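Local coordinates for thioesterase domain-containing protein (Pseudomonas aeruginosa, PDB 1ZKI) that probably hydrolyses acyl-CoA thioesters, as a member of the hotdog-fold thioesterases, at residues L22-L36 and S56-S69. Sequence-based numbering, arbitrary orientation.
Sequences LDPVSLGDGVAEVRL and SLMDVTMGLACSSS
V34 and A32 of strand 31-36 rest on helix 56-69, whose axis passes 6.4 Å from the strand's and runs against it at 146°. Strand 23-27 pairs antiparallel with strand 31-36, and E33 O takes bonds from V25 N and S26 N, a classic beta bulge.

V34 slides past L57 and T61 and crosses L64 at about a right angle. With CG1 anti to the backbone N (chi1 175°), V34 CG1 lies 3.5 Å from L57 CD1, while V34 CG2 packs on L64 CD1, and T61 OG1 lies 3.2 Å from V34 CB. T61 OG1 donates to L57 O from above the carbonyl plane, so this hydroxyl is satisfied within the helix. T61 CG2 approaches A32 O (3.4 Å). A32 CB is 3.5 Å from A65 N and packs on L64 CB.

L22 and V60 meet tip to tip, and L22 CD1 and V60 CG2 are tight at 3.5 Å. L22 CD2 lies against L57. L27 crosses L64 at about a right angle, L27 CD2 against L64 CB. Next to the turn at 28-30, S68 OG donates to A65 O (2.7 Å) and accepts a weak bond from G30 N (2.9 Å).

This is the hotdog arrangement, a long helix wrapped by an antiparallel sheet. Strand 93-103 pairs with strand 31-37 and continues the cover over L57 and T61. M58, M62 and C66 face strands 107-116 and 76-85.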
ATOM      1  N   LEU A  22     -16.819  10.021  11.499  1.00 14.03           N
ATOM      2  CA  LEU A  22     -16.730   9.021  10.434  1.00 14.90           C
ATOM      3  C   LEU A  22     -18.123   8.488  10.147  1.00 15.47           C
ATOM      4  O   LEU A  22     -18.885   8.209  11.057  1.00 16.82           O
ATOM      5  CB  LEU A  22     -15.781   7.869  10.811  1.00 14.54           C
ATOM      6  CG  LEU A  22     -14.369   8.325  11.167  1.00 13.29           C
ATOM      7  CD1 LEU A  22     -13.492   7.180  11.686  1.00 15.97           C
ATOM      8  CD2 LEU A  22     -13.666   9.084  10.016  1.00 14.58           C
ATOM      9  N   ASP A  23     -18.388   8.243   8.878  0.50 15.14           N
ATOM     10  CA  ASP A  23     -19.714   7.920   8.451  0.50 14.51           C
ATOM     11  C   ASP A  23     -19.621   6.790   7.413  0.50 14.56           C
ATOM     12  O   ASP A  23     -19.238   7.042   6.270  0.50 13.90           O
ATOM     13  CB  ASP A  23     -20.303   9.215   7.880  0.50 14.74           C
ATOM     14  CG  ASP A  23     -21.712   9.072   7.398  0.50 14.52           C
ATOM     15  OD1 ASP A  23     -22.427   8.161   7.854  0.50 16.51           O
ATOM     16  OD2 ASP A  23     -22.110   9.920   6.568  0.50 15.75           O
ATOM     17  N   PRO A  24     -19.951   5.536   7.808  1.00 14.93           N
ATOM     18  CA  PRO A  24     -19.899   4.437   6.824  1.00 14.39           C
ATOM     19  C   PRO A  24     -20.792   4.738   5.627  1.00 14.12           C
ATOM     20  O   PRO A  24     -21.885   5.287   5.810  1.00 14.78           O
ATOM     21  CB  PRO A  24     -20.452   3.232   7.601  1.00 15.33           C
ATOM     22  CG  PRO A  24     -20.187   3.579   9.056  1.00 15.80           C
ATOM     23  CD  PRO A  24     -20.423   5.061   9.130  1.00 15.21           C
ATOM     24  N   VAL A  25     -20.315   4.404   4.426  1.00 13.10           N
ATOM     25  CA  VAL A  25     -21.047   4.654   3.176  1.00 13.40           C
ATOM     26  C   VAL A  25     -21.519   3.348   2.540  1.00 14.11           C
ATOM     27  O   VAL A  25     -22.700   3.221   2.169  1.00 14.04           O
ATOM     28  CB  VAL A  25     -20.170   5.440   2.149  1.00 13.23           C
ATOM     29  CG1 VAL A  25     -20.889   5.578   0.803  1.00 13.88           C
ATOM     30  CG2 VAL A  25     -19.844   6.820   2.686  1.00 13.46           C
ATOM     31  N   SER A  26     -20.612   2.381   2.402  1.00 14.43           N
ATOM     32  CA  SER A  26     -20.963   1.102   1.783  1.00 15.66           C
ATOM     33  C   SER A  26     -20.015  -0.017   2.186  1.00 16.30           C
ATOM     34  O   SER A  26     -18.926   0.231   2.698  1.00 15.12           O
ATOM     35  CB  SER A  26     -20.982   1.222   0.260  1.00 16.19           C
ATOM     36  OG  SER A  26     -19.697   1.537  -0.238  1.00 17.75           O
ATOM     37  N   LEU A  27     -20.458  -1.241   1.947  1.00 17.43           N
ATOM     38  CA  LEU A  27     -19.656  -2.444   2.154  1.00 19.26           C
ATOM     39  C   LEU A  27     -19.871  -3.384   0.982  1.00 20.54           C
ATOM     40  O   LEU A  27     -20.998  -3.523   0.483  1.00 20.98           O
ATOM     41  CB  LEU A  27     -20.108  -3.187   3.401  1.00 19.62           C
ATOM     42  CG  LEU A  27     -20.100  -2.537   4.776  1.00 21.86           C
ATOM     43  CD1 LEU A  27     -20.816  -3.456   5.727  1.00 24.61           C
ATOM     44  CD2 LEU A  27     -18.682  -2.313   5.230  1.00 22.35           C
ATOM     45  N   GLY A  28     -18.799  -4.041   0.562  1.00 20.65           N
ATOM     46  CA  GLY A  28     -18.855  -5.059  -0.468  1.00 21.55           C
ATOM     47  C   GLY A  28     -18.169  -6.297   0.069  1.00 21.22           C
ATOM     48  O   GLY A  28     -18.093  -6.493   1.270  1.00 21.69           O
ATOM     49  N   ASP A  29     -17.690  -7.140  -0.828  1.00 21.64           N
ATOM     50  CA  ASP A  29     -17.046  -8.378  -0.436  1.00 20.74           C
ATOM     51  C   ASP A  29     -15.578  -8.075  -0.184  1.00 18.89           C
ATOM     52  O   ASP A  29     -14.765  -8.115  -1.120  1.00 18.36           O
ATOM     53  CB  ASP A  29     -17.180  -9.417  -1.548  1.00 21.86           C
ATOM     54  CG  ASP A  29     -16.607 -10.780  -1.151  1.00 25.23           C
ATOM     55  OD1 ASP A  29     -16.201 -10.956   0.025  1.00 29.29           O
ATOM     56  OD2 ASP A  29     -16.570 -11.684  -2.020  1.00 29.05           O
ATOM     57  N   GLY A  30     -15.246  -7.772   1.071  1.00 16.90           N
ATOM     58  CA  GLY A  30     -13.865  -7.433   1.449  1.00 15.28           C
ATOM     59  C   GLY A  30     -13.497  -6.014   1.042  1.00 14.49           C
ATOM     60  O   GLY A  30     -12.331  -5.711   0.827  1.00 14.76           O
ATOM     61  N   VAL A  31     -14.502  -5.148   0.940  0.50 13.99           N
ATOM     62  CA  VAL A  31     -14.297  -3.746   0.570  0.50 13.35           C
ATOM     63  C   VAL A  31     -15.282  -2.869   1.354  0.50 13.07           C
ATOM     64  O   VAL A  31     -16.429  -3.267   1.596  0.50 13.01           O
ATOM     65  CB  VAL A  31     -14.406  -3.535  -0.985  0.50 13.69           C
ATOM     66  CG1 VAL A  31     -15.760  -3.981  -1.514  0.50 13.45           C
ATOM     67  CG2 VAL A  31     -14.117  -2.084  -1.395  0.50 13.74           C
ATOM     68  N   ALA A  32     -14.822  -1.692   1.774  1.00 12.30           N
ATOM     69  CA  ALA A  32     -15.669  -0.747   2.490  1.00 12.20           C
ATOM     70  C   ALA A  32     -15.349   0.678   2.092  1.00 12.23           C
ATOM     71  O   ALA A  32     -14.232   0.966   1.657  1.00 12.57           O
ATOM     72  CB  ALA A  32     -15.508  -0.928   4.005  1.00 12.23           C
ATOM     73  N   GLU A  33     -16.336   1.557   2.228  1.00 11.62           N
ATOM     74  CA  GLU A  33     -16.132   2.980   2.006  1.00 12.53           C
ATOM     75  C   GLU A  33     -16.705   3.740   3.188  1.00 11.85           C
ATOM     76  O   GLU A  33     -17.811   3.445   3.647  1.00 10.79           O
ATOM     77  CB  GLU A  33     -16.790   3.467   0.703  1.00 11.94           C
ATOM     78  CG  GLU A  33     -16.576   4.983   0.472  1.00 13.90           C
ATOM     79  CD  GLU A  33     -17.030   5.482  -0.895  1.00 16.51           C
ATOM     80  OE1 GLU A  33     -17.315   4.650  -1.790  1.00 19.33           O
ATOM     81  OE2 GLU A  33     -17.103   6.723  -1.072  1.00 18.56           O
ATOM     82  N   VAL A  34     -15.941   4.723   3.654  1.00 11.46           N
ATOM     83  CA  VAL A  34     -16.338   5.588   4.770  1.00 11.26           C
ATOM     84  C   VAL A  34     -16.077   7.047   4.373  1.00 11.50           C
ATOM     85  O   VAL A  34     -15.078   7.325   3.697  1.00 11.52           O
ATOM     86  CB  VAL A  34     -15.534   5.194   6.056  1.00 11.38           C
ATOM     87  CG1 VAL A  34     -15.821   6.127   7.206  1.00 13.07           C
ATOM     88  CG2 VAL A  34     -15.819   3.733   6.454  1.00 10.71           C
ATOM     89  N   ARG A  35     -16.958   7.968   4.775  1.00 11.48           N
ATOM     90  CA  ARG A  35     -16.761   9.393   4.472  1.00 11.62           C
ATOM     91  C   ARG A  35     -16.429  10.147   5.747  1.00 12.35           C
ATOM     92  O   ARG A  35     -16.803   9.713   6.846  1.00 11.81           O
ATOM     93  CB  ARG A  35     -17.998  10.006   3.786  1.00 12.38           C
ATOM     94  CG  ARG A  35     -19.227  10.056   4.641  1.00 11.70           C
ATOM     95  CD  ARG A  35     -20.445  10.650   3.891  1.00 12.60           C
ATOM     96  NE  ARG A  35     -20.369  12.109   3.712  1.00 12.81           N
ATOM     97  CZ  ARG A  35     -20.772  13.014   4.603  1.00 13.07           C
ATOM     98  NH1 ARG A  35     -20.660  14.316   4.331  1.00 12.30           N
ATOM     99  NH2 ARG A  35     -21.279  12.637   5.785  1.00 14.84           N
ATOM    100  N   LEU A  36     -15.736  11.272   5.589  1.00 11.77           N
ATOM    101  CA  LEU A  36     -15.348  12.137   6.702  1.00 12.40           C
ATOM    102  C   LEU A  36     -15.441  13.585   6.244  1.00 12.62           C
ATOM    103  O   LEU A  36     -14.591  14.037   5.475  1.00 12.19           O
ATOM    104  CB  LEU A  36     -13.929  11.825   7.205  1.00 12.59           C
ATOM    105  CG  LEU A  36     -13.371  12.751   8.314  1.00 12.50           C
ATOM    106  CD1 LEU A  36     -14.344  12.848   9.507  1.00 13.04           C
ATOM    107  CD2 LEU A  36     -11.961  12.270   8.775  1.00 13.15           C
ATOM    108  N   SER A  56      -7.322   7.808  11.365  1.00 11.63           N
ATOM    109  CA  SER A  56      -8.483   7.237  12.055  1.00 11.37           C
ATOM    110  C   SER A  56      -9.517   6.788  11.026  1.00 11.72           C
ATOM    111  O   SER A  56     -10.040   5.690  11.099  1.00 11.57           O
ATOM    112  CB  SER A  56      -9.083   8.253  13.021  1.00 11.69           C
ATOM    113  OG  SER A  56      -8.152   8.559  14.053  1.00 11.59           O
ATOM    114  N   LEU A  57      -9.770   7.642  10.042  1.00 11.15           N
ATOM    115  CA  LEU A  57     -10.628   7.284   8.932  1.00 11.80           C
ATOM    116  C   LEU A  57     -10.144   5.995   8.265  1.00 12.57           C
ATOM    117  O   LEU A  57     -10.936   5.042   8.078  1.00 12.12           O
ATOM    118  CB  LEU A  57     -10.649   8.431   7.931  1.00 11.99           C
ATOM    119  CG  LEU A  57     -11.236   8.113   6.557  1.00 11.68           C
ATOM    120  CD1 LEU A  57     -12.730   7.768   6.683  1.00 11.99           C
ATOM    121  CD2 LEU A  57     -11.008   9.321   5.650  1.00 11.24           C
HETATM  122  N   MSE A  58      -8.851   5.938   7.939  1.00 13.75           N
HETATM  123  CA  MSE A  58      -8.311   4.760   7.281  1.00 15.44           C
HETATM  124  C   MSE A  58      -8.455   3.488   8.133  1.00 14.54           C
HETATM  125  O   MSE A  58      -8.913   2.464   7.645  1.00 13.75           O
HETATM  126  CB  MSE A  58      -6.842   4.973   6.895  1.00 15.31           C
HETATM  127  CG  MSE A  58      -6.284   3.791   6.129  1.00 16.73           C
HETATM  128 SE   MSE A  58      -4.531   4.256   5.474  1.00 25.80          SE
HETATM  129  CE  MSE A  58      -5.108   5.626   4.201  1.00 18.24           C
ATOM    130  N   ASP A  59      -8.076   3.568   9.405  1.00 13.60           N
ATOM    131  CA  ASP A  59      -8.147   2.395  10.292  1.00 14.11           C
ATOM    132  C   ASP A  59      -9.591   1.864  10.388  1.00 13.88           C
ATOM    133  O   ASP A  59      -9.842   0.644  10.315  1.00 14.15           O
ATOM    134  CB  ASP A  59      -7.594   2.752  11.675  1.00 14.52           C
ATOM    135  CG  ASP A  59      -7.666   1.584  12.641  1.00 19.49           C
ATOM    136  OD1 ASP A  59      -7.021   0.542  12.392  1.00 22.47           O
ATOM    137  OD2 ASP A  59      -8.419   1.686  13.615  1.00 26.56           O
ATOM    138  N   VAL A  60     -10.551   2.775  10.532  1.00 12.70           N
ATOM    139  CA  VAL A  60     -11.952   2.375  10.613  1.00 12.43           C
ATOM    140  C   VAL A  60     -12.436   1.707   9.324  1.00 11.85           C
ATOM    141  O   VAL A  60     -13.103   0.675   9.376  1.00 12.17           O
ATOM    142  CB  VAL A  60     -12.850   3.548  11.035  1.00 12.51           C
ATOM    143  CG1 VAL A  60     -14.330   3.218  10.836  1.00 14.55           C
ATOM    144  CG2 VAL A  60     -12.552   3.919  12.531  1.00 13.01           C
ATOM    145  N   THR A  61     -12.112   2.309   8.183  1.00 10.99           N
ATOM    146  CA  THR A  61     -12.501   1.746   6.885  1.00 10.75           C
ATOM    147  C   THR A  61     -11.883   0.355   6.674  1.00 10.72           C
ATOM    148  O   THR A  61     -12.546  -0.563   6.207  1.00 10.18           O
ATOM    149  CB  THR A  61     -12.100   2.677   5.716  1.00 11.09           C
ATOM    150  OG1 THR A  61     -12.524   4.015   6.015  1.00 10.76           O
ATOM    151  CG2 THR A  61     -12.796   2.225   4.423  1.00 10.71           C
HETATM  152  N   MSE A  62     -10.601   0.215   7.013  1.00 11.37           N
HETATM  153  CA  MSE A  62      -9.934  -1.087   6.932  1.00 13.22           C
HETATM  154  C   MSE A  62     -10.606  -2.130   7.831  1.00 11.64           C
HETATM  155  O   MSE A  62     -10.798  -3.255   7.410  1.00 11.90           O
HETATM  156  CB  MSE A  62      -8.453  -0.953   7.274  1.00 11.62           C
HETATM  157  CG  MSE A  62      -7.650  -0.222   6.224  1.00 11.03           C
HETATM  158 SE   MSE A  62      -5.801  -0.096   6.978  1.00 23.81          SE
HETATM  159  CE  MSE A  62      -4.859   0.258   5.313  1.00 15.59           C
ATOM    160  N   GLY A  63     -10.984  -1.749   9.055  1.00 11.72           N
ATOM    161  CA  GLY A  63     -11.691  -2.670   9.955  1.00 11.59           C
ATOM    162  C   GLY A  63     -13.010  -3.161   9.366  1.00 11.89           C
ATOM    163  O   GLY A  63     -13.357  -4.343   9.481  1.00 12.28           O
ATOM    164  N   LEU A  64     -13.744  -2.239   8.744  1.00 11.25           N
ATOM    165  CA  LEU A  64     -15.024  -2.550   8.116  1.00 11.09           C
ATOM    166  C   LEU A  64     -14.846  -3.449   6.890  1.00 11.39           C
ATOM    167  O   LEU A  64     -15.642  -4.355   6.654  1.00 11.04           O
ATOM    168  CB  LEU A  64     -15.752  -1.251   7.762  1.00 11.67           C
ATOM    169  CG  LEU A  64     -16.379  -0.496   8.949  1.00 12.12           C
ATOM    170  CD1 LEU A  64     -17.038   0.803   8.435  1.00 13.22           C
ATOM    171  CD2 LEU A  64     -17.396  -1.370   9.691  1.00 13.42           C
ATOM    172  N   ALA A  65     -13.788  -3.204   6.110  1.00 11.37           N
ATOM    173  CA  ALA A  65     -13.449  -4.092   4.996  1.00 11.55           C
ATOM    174  C   ALA A  65     -13.163  -5.500   5.512  1.00 12.56           C
ATOM    175  O   ALA A  65     -13.648  -6.471   4.946  1.00 12.17           O
ATOM    176  CB  ALA A  65     -12.249  -3.550   4.199  1.00 11.12           C
ATOM    177  N   CYS A  66     -12.413  -5.607   6.612  1.00 12.27           N
ATOM    178  CA  CYS A  66     -12.154  -6.916   7.224  1.00 14.13           C
ATOM    179  C   CYS A  66     -13.445  -7.585   7.655  1.00 14.68           C
ATOM    180  O   CYS A  66     -13.663  -8.749   7.361  1.00 14.58           O
ATOM    181  CB  CYS A  66     -11.209  -6.784   8.399  1.00 14.13           C
ATOM    182  SG  CYS A  66      -9.568  -6.470   7.808  1.00 18.22           S
ATOM    183  N   SER A  67     -14.311  -6.828   8.318  1.00 15.07           N
ATOM    184  CA  SER A  67     -15.596  -7.361   8.743  1.00 15.96           C
ATOM    185  C   SER A  67     -16.445  -7.829   7.564  1.00 16.42           C
ATOM    186  O   SER A  67     -17.191  -8.808   7.680  1.00 17.10           O
ATOM    187  CB  SER A  67     -16.339  -6.322   9.568  1.00 15.45           C
ATOM    188  OG  SER A  67     -15.676  -6.141  10.810  1.00 17.02           O
ATOM    189  N   SER A  68     -16.323  -7.164   6.418  1.00 17.12           N
ATOM    190  CA  SER A  68     -17.120  -7.578   5.259  1.00 18.10           C
ATOM    191  C   SER A  68     -16.573  -8.866   4.648  1.00 18.58           C
ATOM    192  O   SER A  68     -17.283  -9.559   3.920  1.00 19.51           O
ATOM    193  CB  SER A  68     -17.186  -6.472   4.217  1.00 18.29           C
ATOM    194  OG  SER A  68     -15.954  -6.347   3.541  1.00 19.89           O
ATOM    195  N   SER A  69     -15.320  -9.185   4.964  1.00 18.99           N
ATOM    196  CA  SER A  69     -14.670 -10.410   4.502  1.00 19.45           C
ATOM    197  C   SER A  69     -14.971 -11.590   5.424  1.00 19.79           C
ATOM    198  O   SER A  69     -15.419 -12.650   4.957  1.00 19.69           O
ATOM    199  CB  SER A  69     -13.154 -10.191   4.422  1.00 19.49           C
ATOM    200  OG  SER A  69     -12.489 -11.395   4.102  1.00 21.34           O
TER